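Local coordinates for antigen MTB48, Mycobacterial protein (Mycobacterium smegmatis, PDB 4WJ1) that is secreted through the ESX-1 type VII system and probably takes part in DNA conjugation, at least in the recipient strain, at residues A[227-232]-A[261-266]. Numbering follows the deposited sequence.
Sequences LVANHP and QSEDAL
His231 reaches across to the helix 248-272 and lays the edge of its imidazole against Ser262, with NE2 and OG hydrogen-bonded at 2.6 Å. The torsion about CA-CB (chi1 -170°) sets CG opposite the backbone N and carries the ring toward helix 248-272. Its second nitrogen is also engaged: ND1 donates to Pro232 O at 2.7 Å, close to the ring plane and on a lone pair of the carbonyl, with an N-H...O angle of 158°. With both nitrogens bound in this way, the ring is fixed in its rotation.

Both segments belong to the PPE domain of EspB, in an elongated helical bundle, and the contact forms where the long helix 187-230 ends. His231 is the first residue to leave helical geometry there, although its N still bonds back to Leu227 O. Pro232, which has no backbone N-H to offer, suits this exit: its CD sits over one face of the imidazole, offset toward the rim, and packs 3.7 Å from Ser262 N, while CG meets Gln261 CB and OE1.

Ala265 is small enough for the backbones to come close, its CB lying 3.9 Å from His231 CB. One turn before His231, Leu227 extends CD1 to within 4.0 Å of that same methyl and 4.2 Å of Leu266 CD2. Both leucines also touch Leu39, while Trp139 of the helix 139-147 packs on Pro232 and Ser262, and Ala142 and Ile146 on His231.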
ATOM      1  N   LEU A 227     -16.210 -22.321  -5.529  1.00 35.50           N
ATOM      2  CA  LEU A 227     -15.918 -23.065  -6.744  1.00 31.47           C
ATOM      3  C   LEU A 227     -15.565 -24.503  -6.370  1.00 38.39           C
ATOM      4  O   LEU A 227     -16.084 -25.459  -6.936  1.00 44.04           O
ATOM      5  CB  LEU A 227     -14.775 -22.417  -7.519  1.00 30.79           C
ATOM      6  CG  LEU A 227     -14.215 -23.307  -8.626  1.00 34.18           C
ATOM      7  CD1 LEU A 227     -15.193 -23.406  -9.783  1.00 32.26           C
ATOM      8  CD2 LEU A 227     -12.854 -22.829  -9.082  1.00 31.13           C
ATOM      9  N   VAL A 228     -14.693 -24.648  -5.387  1.00 34.11           N
ATOM     10  CA  VAL A 228     -14.282 -25.961  -4.936  1.00 36.45           C
ATOM     11  C   VAL A 228     -15.477 -26.753  -4.391  1.00 33.01           C
ATOM     12  O   VAL A 228     -15.611 -27.946  -4.647  1.00 34.79           O
ATOM     13  CB  VAL A 228     -13.185 -25.842  -3.881  1.00 35.33           C
ATOM     14  CG1 VAL A 228     -12.951 -27.188  -3.186  1.00 34.29           C
ATOM     15  CG2 VAL A 228     -11.918 -25.333  -4.538  1.00 28.35           C
ATOM     16  N   ALA A 229     -16.359 -26.063  -3.682  1.00 34.06           N
ATOM     17  CA  ALA A 229     -17.554 -26.657  -3.095  1.00 31.91           C
ATOM     18  C   ALA A 229     -18.583 -27.112  -4.126  1.00 39.00           C
ATOM     19  O   ALA A 229     -19.172 -28.179  -3.982  1.00 46.93           O
ATOM     20  CB  ALA A 229     -18.201 -25.667  -2.123  1.00 29.61           C
ATOM     21  N   ASN A 230     -18.813 -26.310  -5.159  1.00 37.38           N
ATOM     22  CA  ASN A 230     -19.864 -26.642  -6.110  1.00 31.64           C
ATOM     23  C   ASN A 230     -19.387 -27.314  -7.383  1.00 31.94           C
ATOM     24  O   ASN A 230     -20.201 -27.822  -8.144  1.00 36.99           O
ATOM     25  CB  ASN A 230     -20.650 -25.392  -6.496  1.00 35.75           C
ATOM     26  CG  ASN A 230     -21.331 -24.763  -5.317  1.00 42.28           C
ATOM     27  OD1 ASN A 230     -21.535 -25.418  -4.291  1.00 42.21           O
ATOM     28  ND2 ASN A 230     -21.679 -23.478  -5.442  1.00 43.80           N
ATOM     29  N   HIS A 231     -18.090 -27.289  -7.652  1.00 36.05           N
ATOM     30  CA  HIS A 231     -17.609 -27.895  -8.885  1.00 36.72           C
ATOM     31  C   HIS A 231     -17.426 -29.383  -8.668  1.00 37.95           C
ATOM     32  O   HIS A 231     -17.120 -29.811  -7.562  1.00 40.48           O
ATOM     33  CB  HIS A 231     -16.299 -27.261  -9.340  1.00 33.94           C
ATOM     34  CG  HIS A 231     -15.876 -27.678 -10.711  1.00 37.17           C
ATOM     35  ND1 HIS A 231     -15.241 -28.873 -10.963  1.00 42.47           N
ATOM     36  CD2 HIS A 231     -16.035 -27.069 -11.915  1.00 36.19           C
ATOM     37  CE1 HIS A 231     -15.000 -28.975 -12.261  1.00 43.70           C
ATOM     38  NE2 HIS A 231     -15.471 -27.892 -12.857  1.00 39.17           N
ATOM     39  N   PRO A 232     -17.643 -30.186  -9.713  1.00 41.50           N
ATOM     40  CA  PRO A 232     -17.344 -31.608  -9.561  1.00 37.67           C
ATOM     41  C   PRO A 232     -15.919 -31.829  -9.065  1.00 42.22           C
ATOM     42  O   PRO A 232     -14.998 -31.111  -9.459  1.00 41.89           O
ATOM     43  CB  PRO A 232     -17.541 -32.145 -10.974  1.00 39.20           C
ATOM     44  CG  PRO A 232     -18.624 -31.268 -11.527  1.00 36.22           C
ATOM     45  CD  PRO A 232     -18.330 -29.905 -10.985  1.00 45.21           C
ATOM     46  N   GLN A 261     -22.859 -29.028 -14.064  1.00 41.97           N
ATOM     47  CA  GLN A 261     -22.334 -28.592 -12.770  1.00 41.83           C
ATOM     48  C   GLN A 261     -21.046 -27.802 -12.926  1.00 44.73           C
ATOM     49  O   GLN A 261     -20.866 -26.754 -12.296  1.00 45.34           O
ATOM     50  CB  GLN A 261     -22.069 -29.777 -11.857  1.00 40.24           C
ATOM     51  CG  GLN A 261     -23.249 -30.182 -11.030  1.00 54.41           C
ATOM     52  CD  GLN A 261     -23.030 -31.526 -10.355  1.00 58.36           C
ATOM     53  OE1 GLN A 261     -21.943 -31.788  -9.833  1.00 59.17           O
ATOM     54  NE2 GLN A 261     -24.061 -32.383 -10.362  1.00 52.68           N
ATOM     55  N   SER A 262     -20.142 -28.319 -13.750  1.00 37.09           N
ATOM     56  CA  SER A 262     -18.860 -27.679 -13.941  1.00 36.76           C
ATOM     57  C   SER A 262     -19.029 -26.316 -14.593  1.00 44.61           C
ATOM     58  O   SER A 262     -18.483 -25.319 -14.120  1.00 46.78           O
ATOM     59  CB  SER A 262     -17.959 -28.541 -14.793  1.00 37.18           C
ATOM     60  OG  SER A 262     -16.750 -27.864 -15.068  1.00 46.31           O
ATOM     61  N   GLU A 263     -19.788 -26.278 -15.680  1.00 40.39           N
ATOM     62  CA  GLU A 263     -19.992 -25.042 -16.400  1.00 40.12           C
ATOM     63  C   GLU A 263     -20.589 -23.983 -15.491  1.00 46.33           C
ATOM     64  O   GLU A 263     -20.114 -22.841 -15.456  1.00 50.53           O
ATOM     65  CB  GLU A 263     -20.886 -25.282 -17.607  1.00 40.09           C
ATOM     66  CG  GLU A 263     -20.174 -26.017 -18.705  1.00 41.75           C
ATOM     67  CD  GLU A 263     -21.107 -26.416 -19.813  1.00 53.11           C
ATOM     68  OE1 GLU A 263     -22.321 -26.119 -19.692  1.00 53.23           O
ATOM     69  OE2 GLU A 263     -20.629 -27.026 -20.794  1.00 58.79           O
ATOM     70  N   ASP A 264     -21.614 -24.367 -14.741  1.00 43.27           N
ATOM     71  CA  ASP A 264     -22.282 -23.425 -13.858  1.00 45.24           C
ATOM     72  C   ASP A 264     -21.340 -22.934 -12.768  1.00 44.39           C
ATOM     73  O   ASP A 264     -21.310 -21.743 -12.472  1.00 54.62           O
ATOM     74  CB  ASP A 264     -23.537 -24.051 -13.248  1.00 48.88           C
ATOM     75  CG  ASP A 264     -24.627 -24.296 -14.284  1.00 55.49           C
ATOM     76  OD1 ASP A 264     -24.499 -23.803 -15.429  1.00 61.84           O
ATOM     77  OD2 ASP A 264     -25.617 -24.981 -13.954  1.00 63.06           O
ATOM     78  N   ALA A 265     -20.549 -23.831 -12.195  1.00 36.30           N
ATOM     79  CA  ALA A 265     -19.608 -23.434 -11.149  1.00 35.35           C
ATOM     80  C   ALA A 265     -18.532 -22.501 -11.671  1.00 41.18           C
ATOM     81  O   ALA A 265     -18.118 -21.584 -10.976  1.00 44.51           O
ATOM     82  CB  ALA A 265     -18.961 -24.644 -10.526  1.00 36.49           C
ATOM     83  N   LEU A 266     -18.063 -22.744 -12.887  1.00 41.95           N
ATOM     84  CA  LEU A 266     -16.992 -21.936 -13.438  1.00 39.22           C
ATOM     85  C   LEU A 266     -17.531 -20.550 -13.799  1.00 46.59           C
ATOM     86  O   LEU A 266     -16.855 -19.538 -13.609  1.00 48.58           O
ATOM     87  CB  LEU A 266     -16.373 -22.627 -14.650  1.00 39.78           C
ATOM     88  CG  LEU A 266     -15.471 -23.821 -14.339  1.00 40.99           C
ATOM     89  CD1 LEU A 266     -15.310 -24.705 -15.557  1.00 36.88           C
ATOM     90  CD2 LEU A 266     -14.112 -23.339 -13.843  1.00 36.92           C
TER